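Local coordinates for binding domain (Hc) of Paraclostridial Mosquitocidal Protein 1 (Paraclostridium bifermentans, PDB 6HOX), which serves as the receptor-binding part of a botulinum-like neurotoxin that specifically targets Anopheles mosquitoes, at residues Y85-T90 with V173-D178; W134-R139 with K191-L196. All blocks are in the same frame, centred on the assembly; numbering follows the deposited sequence.

Contact 1. Residues Y85-T90 with V173-D178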
loop_
_atom_site.group_PDB
_atom_site.type_symbol
_atom_site.label_atom_id
_atom_site.label_comp_id
_atom_site.label_asym_id
_atom_site.label_seq_id
_atom_site.Cartn_x
_atom_site.Cartn_y
_atom_site.Cartn_z
ATOM N N TYR A 85 18.454 -14.780 -24.929
ATOM C CA TYR A 85 18.835 -15.885 -24.042
ATOM C C TYR A 85 20.065 -15.532 -23.193
ATOM O O TYR A 85 20.183 -16.013 -22.062
ATOM C CB TYR A 85 19.115 -17.181 -24.808
ATOM C CG TYR A 85 19.403 -18.345 -23.892
ATOM C CD1 TYR A 85 18.481 -18.720 -22.927
ATOM C CD2 TYR A 85 20.603 -19.038 -23.945
ATOM C CE1 TYR A 85 18.729 -19.764 -22.053
ATOM C CE2 TYR A 85 20.865 -20.090 -23.079
ATOM C CZ TYR A 85 19.925 -20.455 -22.127
ATOM O OH TYR A 85 20.152 -21.483 -21.256
ATOM N N PHE A 86 20.971 -14.706 -23.734
ATOM C CA PHE A 86 22.225 -14.355 -23.057
ATOM C C PHE A 86 22.099 -12.990 -22.356
ATOM O O PHE A 86 23.041 -12.196 -22.377
ATOM C CB PHE A 86 23.386 -14.380 -24.058
ATOM N N SER A 87 20.949 -12.725 -21.721
ATOM C CA SER A 87 20.766 -11.484 -20.973
ATOM C C SER A 87 19.898 -11.730 -19.731
ATOM O O SER A 87 18.704 -12.047 -19.836
ATOM C CB SER A 87 20.201 -10.395 -21.844
ATOM O OG SER A 87 18.976 -10.803 -22.426
ATOM N N ASP A 88 20.528 -11.593 -18.559
ATOM C CA ASP A 88 19.829 -11.497 -17.268
ATOM C C ASP A 88 18.993 -10.207 -17.258
ATOM O O ASP A 88 19.342 -9.235 -17.913
ATOM C CB ASP A 88 20.816 -11.502 -16.098
ATOM C CG ASP A 88 21.694 -12.740 -16.020
ATOM O OD1 ASP A 88 21.313 -13.785 -16.606
ATOM O OD2 ASP A 88 22.763 -12.650 -15.378
ATOM N N PHE A 89 17.888 -10.183 -16.513
ATOM C CA PHE A 89 17.152 -8.921 -16.372
ATOM C C PHE A 89 16.331 -8.922 -15.078
ATOM O O PHE A 89 16.142 -9.975 -14.443
ATOM C CB PHE A 89 16.289 -8.638 -17.604
ATOM C CG PHE A 89 15.197 -9.640 -17.867
ATOM C CD1 PHE A 89 15.447 -10.779 -18.619
ATOM C CD2 PHE A 89 13.921 -9.444 -17.367
ATOM C CE1 PHE A 89 14.440 -11.701 -18.862
ATOM C CE2 PHE A 89 12.914 -10.363 -17.614
ATOM C CZ PHE A 89 13.177 -11.494 -18.362
ATOM N N THR A 90 15.906 -7.710 -14.696
ATOM C CA THR A 90 14.995 -7.474 -13.605
ATOM C C THR A 90 13.865 -6.557 -14.089
ATOM O O THR A 90 14.098 -5.605 -14.851
ATOM C CB THR A 90 15.727 -6.873 -12.398
ATOM O OG1 THR A 90 16.707 -7.839 -12.016
ATOM C CG2 THR A 90 14.812 -6.563 -11.232
ATOM N N VAL A 173 15.437 -12.334 -13.306
ATOM C CA VAL A 173 15.640 -13.441 -14.236
ATOM C C VAL A 173 17.142 -13.570 -14.515
ATOM O O VAL A 173 17.760 -12.704 -15.138
ATOM C CB VAL A 173 14.813 -13.232 -15.512
ATOM C CG1 VAL A 173 14.989 -14.369 -16.509
ATOM C CG2 VAL A 173 13.342 -13.037 -15.172
ATOM N N ASN A 174 17.720 -14.634 -13.957
ATOM C CA ASN A 174 19.037 -15.114 -14.270
ATOM C C ASN A 174 18.845 -16.319 -15.183
ATOM O O ASN A 174 18.574 -17.424 -14.682
ATOM C CB ASN A 174 19.817 -15.476 -13.008
ATOM C CG ASN A 174 21.206 -16.009 -13.290
ATOM O OD1 ASN A 174 22.001 -16.159 -12.367
ATOM N ND2 ASN A 174 21.510 -16.301 -14.545
ATOM N N GLN A 175 18.904 -16.070 -16.500
ATOM C CA GLN A 175 18.635 -17.095 -17.514
ATOM C C GLN A 175 19.652 -18.225 -17.297
ATOM O O GLN A 175 20.797 -17.973 -16.944
ATOM C CB GLN A 175 18.592 -16.481 -18.924
ATOM C CG GLN A 175 17.377 -15.569 -19.127
ATOM C CD GLN A 175 16.965 -15.238 -20.547
ATOM O OE1 GLN A 175 17.114 -14.104 -21.008
ATOM N NE2 GLN A 175 16.361 -16.200 -21.228
ATOM N N LEU A 176 19.172 -19.471 -17.375
ATOM C CA LEU A 176 19.978 -20.672 -17.130
ATOM C C LEU A 176 20.006 -21.029 -15.634
ATOM O O LEU A 176 20.373 -22.157 -15.292
ATOM C CB LEU A 176 21.397 -20.462 -17.679
ATOM C CG LEU A 176 22.332 -21.671 -17.623
ATOM C CD1 LEU A 176 21.696 -22.902 -18.260
ATOM C CD2 LEU A 176 23.665 -21.348 -18.290
ATOM N N LYS A 177 19.618 -20.109 -14.738
ATOM C CA LYS A 177 19.591 -20.429 -13.305
ATOM C C LYS A 177 18.159 -20.351 -12.757
ATOM O O LYS A 177 17.474 -21.365 -12.681
ATOM C CB LYS A 177 20.550 -19.537 -12.514
ATOM C CG LYS A 177 21.987 -20.025 -12.491
ATOM C CD LYS A 177 22.771 -19.552 -11.287
ATOM C CE LYS A 177 24.242 -19.916 -11.377
ATOM N NZ LYS A 177 25.004 -19.390 -10.218
ATOM N N ASP A 178 17.725 -19.163 -12.318
ATOM C CA ASP A 178 16.451 -19.068 -11.637
ATOM C C ASP A 178 15.760 -17.744 -11.953
ATOM O O ASP A 178 16.376 -16.748 -12.344
ATOM C CB ASP A 178 16.591 -19.241 -10.125
ATOM C CG ASP A 178 17.614 -18.315 -9.493
ATOM O OD1 ASP A 178 18.382 -17.663 -10.244
ATOM O OD2 ASP A 178 17.638 -18.254 -8.252
HETATM O O HOH W 1 23.410 -15.713 -16.292
#
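F89 and V173 form an antiparallel hydrogen-bonded pair, with F89 N to V173 O at 2.9 Å and V173 N to F89 O at 2.7 Å. V173 O also takes a CA-H...O contact from D88. The two side chains run side by side on the same face of the sheet. CG of F89 sits between its own N and carbonyl carbon (chi1 63°), which lays the ring over V173. This is a CH-pi contact: V173 CB lies 3.8 Å from the ring centroid, 15° off the normal. The methyls of V173 reach past the far rim of the ring, CG1 off CE1 and CG2 beneath the CZ-CE2 side, with V173 CG2 3.5 Å from F89 CZ. S87 O lies in the ring plane at the edge, and F83 adds an edge-to-face contact. W134 touches both F89 and V173.

D88 and N174 lie side by side and point the same way, their carboxylate and amide planes tilted by 57°. D88 OD1 accepts a weak bond from Q175 N (3.3 Å). Water 1 ties the pair together. It donates to D88 OD1 at 2.9 Å and takes a weak bond from N174 ND2. The buried Q175 side chain runs toward 85-90 and lies among Y85 and S87. Its CB packs on Y85 O at 3.5 Å. Further out, Y85 OH reaches L176 CD1 at 3.7 Å, but Y85 is poorly ordered.

K177 and D178 both face N174, a classic beta bulge. The antiparallel pairing of 89-96 with 167-174, and of 167-174 with 178-183, is consistent with the concanavalin-like jelly-roll fold of this subdomain.

Contact 2. Residues W134-R139 with K191-L196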
loop_
_atom_site.group_PDB
_atom_site.type_symbol
_atom_site.label_atom_id
_atom_site.label_comp_id
_atom_site.label_asym_id
_atom_site.label_seq_id
_atom_site.Cartn_x
_atom_site.Cartn_y
_atom_site.Cartn_z
ATOM N N TRP A 134 3.552 -14.320 -12.999
ATOM C CA TRP A 134 4.679 -14.125 -13.886
ATOM C C TRP A 134 4.829 -15.401 -14.712
ATOM O O TRP A 134 4.893 -16.498 -14.150
ATOM C CB TRP A 134 5.966 -13.801 -13.105
ATOM C CG TRP A 134 7.214 -13.910 -13.919
ATOM C CD1 TRP A 134 8.154 -14.901 -13.856
ATOM C CD2 TRP A 134 7.653 -13.003 -14.944
ATOM N NE1 TRP A 134 9.158 -14.654 -14.753
ATOM C CE2 TRP A 134 8.876 -13.499 -15.434
ATOM C CE3 TRP A 134 7.157 -11.804 -15.460
ATOM C CZ2 TRP A 134 9.594 -12.848 -16.433
ATOM C CZ3 TRP A 134 7.857 -11.163 -16.452
ATOM C CH2 TRP A 134 9.055 -11.688 -16.939
ATOM N N ARG A 135 4.862 -15.265 -16.035
ATOM C CA ARG A 135 5.040 -16.432 -16.876
ATOM C C ARG A 135 6.052 -16.128 -17.984
ATOM O O ARG A 135 6.019 -15.035 -18.586
ATOM C CB ARG A 135 3.709 -16.898 -17.470
ATOM C CG ARG A 135 3.892 -18.014 -18.496
ATOM C CD ARG A 135 2.617 -18.651 -19.008
ATOM N NE ARG A 135 1.860 -19.225 -17.901
ATOM C CZ ARG A 135 0.755 -18.687 -17.397
ATOM N NH1 ARG A 135 0.083 -17.792 -18.103
ATOM N NH2 ARG A 135 0.336 -19.043 -16.192
ATOM N N MET A 136 6.941 -17.106 -18.211
ATOM C CA MET A 136 7.877 -17.168 -19.324
ATOM C C MET A 136 7.546 -18.394 -20.191
ATOM O O MET A 136 7.233 -19.473 -19.665
ATOM C CB MET A 136 9.316 -17.286 -18.809
ATOM C CG MET A 136 9.813 -16.002 -18.155
ATOM S SD MET A 136 11.417 -16.167 -17.356
ATOM C CE MET A 136 10.986 -17.358 -16.109
ATOM N N LYS A 137 7.585 -18.212 -21.516
ATOM C CA LYS A 137 7.445 -19.313 -22.465
ATOM C C LYS A 137 8.509 -19.162 -23.553
ATOM O O LYS A 137 8.649 -18.108 -24.145
ATOM C CB LYS A 137 6.036 -19.343 -23.058
ATOM C CG LYS A 137 5.754 -20.538 -23.957
ATOM C CD LYS A 137 4.760 -20.267 -25.053
ATOM C CE LYS A 137 3.316 -20.401 -24.639
ATOM N NZ LYS A 137 2.452 -20.381 -25.842
ATOM N N ASP A 138 9.277 -20.226 -23.794
ATOM C CA ASP A 138 10.362 -20.161 -24.759
ATOM C C ASP A 138 9.849 -20.675 -26.115
ATOM O O ASP A 138 8.687 -21.039 -26.273
ATOM C CB ASP A 138 11.615 -20.858 -24.209
ATOM C CG ASP A 138 11.593 -22.363 -24.279
ATOM O OD1 ASP A 138 10.588 -22.908 -24.807
ATOM O OD2 ASP A 138 12.589 -22.980 -23.797
ATOM N N ARG A 139 10.736 -20.680 -27.100
ATOM C CA ARG A 139 10.389 -20.952 -28.475
ATOM C C ARG A 139 10.091 -22.439 -28.712
ATOM O O ARG A 139 9.647 -22.781 -29.810
ATOM C CB ARG A 139 11.514 -20.472 -29.398
ATOM C CG ARG A 139 12.836 -21.202 -29.216
ATOM C CD ARG A 139 14.027 -20.283 -29.440
ATOM N NE ARG A 139 15.294 -20.966 -29.211
ATOM C CZ ARG A 139 15.872 -21.793 -30.083
ATOM N NH1 ARG A 139 15.283 -22.052 -31.238
ATOM N NH2 ARG A 139 17.029 -22.362 -29.797
ATOM N N LYS A 191 11.778 -20.246 -9.181
ATOM C CA LYS A 191 11.724 -21.384 -10.064
ATOM C C LYS A 191 13.072 -21.531 -10.774
ATOM O O LYS A 191 13.725 -20.538 -11.072
ATOM C CB LYS A 191 10.627 -21.175 -11.105
ATOM C CG LYS A 191 9.228 -21.003 -10.557
ATOM C CD LYS A 191 8.616 -22.250 -9.948
ATOM C CE LYS A 191 7.253 -21.925 -9.399
ATOM N NZ LYS A 191 6.730 -22.973 -8.506
ATOM N N SER A 192 13.477 -22.780 -11.032
ATOM C CA SER A 192 14.607 -23.082 -11.858
ATOM C C SER A 192 14.223 -22.842 -13.317
ATOM O O SER A 192 13.189 -23.333 -13.762
ATOM C CB SER A 192 15.066 -24.506 -11.655
ATOM O OG SER A 192 15.347 -24.748 -10.281
ATOM N N ILE A 193 15.068 -22.124 -14.055
ATOM C CA ILE A 193 14.805 -21.886 -15.483
ATOM C C ILE A 193 15.982 -22.381 -16.344
ATOM O O ILE A 193 16.099 -21.996 -17.512
ATOM C CB ILE A 193 14.451 -20.402 -15.711
ATOM C CG1 ILE A 193 15.632 -19.467 -15.450
ATOM C CG2 ILE A 193 13.252 -20.004 -14.862
ATOM C CD1 ILE A 193 15.422 -18.087 -16.030
ATOM N N ASN A 194 16.791 -23.292 -15.791
ATOM C CA ASN A 194 17.865 -23.981 -16.525
ATOM C C ASN A 194 17.315 -24.750 -17.743
ATOM O O ASN A 194 18.052 -24.949 -18.702
ATOM C CB ASN A 194 18.697 -24.881 -15.599
ATOM C CG ASN A 194 17.948 -26.074 -15.049
ATOM O OD1 ASN A 194 17.015 -25.932 -14.261
ATOM N ND2 ASN A 194 18.361 -27.267 -15.446
ATOM N N GLU A 195 16.026 -25.113 -17.749
ATOM C CA GLU A 195 15.418 -25.877 -18.880
ATOM C C GLU A 195 14.931 -24.945 -20.001
ATOM O O GLU A 195 14.621 -25.400 -21.097
ATOM C CB GLU A 195 14.250 -26.721 -18.385
ATOM C CG GLU A 195 14.677 -27.816 -17.425
ATOM C CD GLU A 195 15.452 -28.957 -18.072
ATOM O OE1 GLU A 195 15.413 -29.060 -19.308
ATOM O OE2 GLU A 195 16.073 -29.773 -17.323
ATOM N N LEU A 196 14.876 -23.643 -19.716
ATOM C CA LEU A 196 14.262 -22.679 -20.600
ATOM C C LEU A 196 15.317 -22.205 -21.600
ATOM O O LEU A 196 16.449 -21.981 -21.237
ATOM C CB LEU A 196 13.742 -21.511 -19.754
ATOM C CG LEU A 196 12.387 -20.941 -20.156
ATOM C CD1 LEU A 196 11.335 -22.033 -20.232
ATOM C CD2 LEU A 196 11.958 -19.860 -19.170
HETATM O O HOH W 2 13.580 -25.224 -23.812
#
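The carboxylate of D138 is the flat group that meets L196. L196 CD1 stands above its plane, 4.1 Å from D138 CG. The oxygen OD2 points instead to the L196 backbone, with D138 OD2 at 3.6 Å from L196 C.

Both oxygens are well occupied. OD2 accepts the backbone N-H of R197, just past L196. D138 OD2 also accepts from water 2. The same water donates to E195 O at 2.9 Å and so bridges the two segments. The carboxylate is turned so that OD1 nearly eclipses CA (chi2 2°). This brings OD1 back to its own chain, where it takes the N-H groups of F140 and K142. The bond to F140 N makes an Asx turn at the end of strand 131-137.

M136 supplies the apolar half of the contact. Its CB meets L196 CD2 at 3.7 Å, the two side chains passing at a slant. The M136 side chain is extended from CA to SD, then bent at chi3 (-63°). The bend brings M136 CE to I193 CG2 at 3.7 Å, and these side chains cross at about a right angle. I193 and M136 also touch V173, C179 and I144.

A type I turn from I193 to L196 presents both apolar partners. It is closed by L196 N to I193 O at 3.0 Å.

The segments share no direct hydrogen bond; apolar contacts and one bridging water join them. Three backbone N-H groups and a water donate to the buried D138, an environment that should favour the ionised form. Its carboxylate thus ties the end of strand 131-137 to the backbone beyond the turn.

In the fold
The centres of contacts 1 and 2 lie about 10 Å apart, on the same side of the chain's centre and within the N-terminal receptor-binding region. Their segments interleave along the chain: 85-90, 134-139, 173-178, 191-196. Contact 1 lies within one antiparallel sheet, where strands 89-96 and 167-174 pair. Contact 2 packs strand 131-137 of a second sheet, and D138 just past it, on the turn after strand 186-192 of the first. The contacts touch directly, with a probable hydrogen bond between K177 O and I193 N at 2.9 Å. L176 O also packs on N194 CB. Both lie at the same end of the subdomain, where the turns of the two sheets meet.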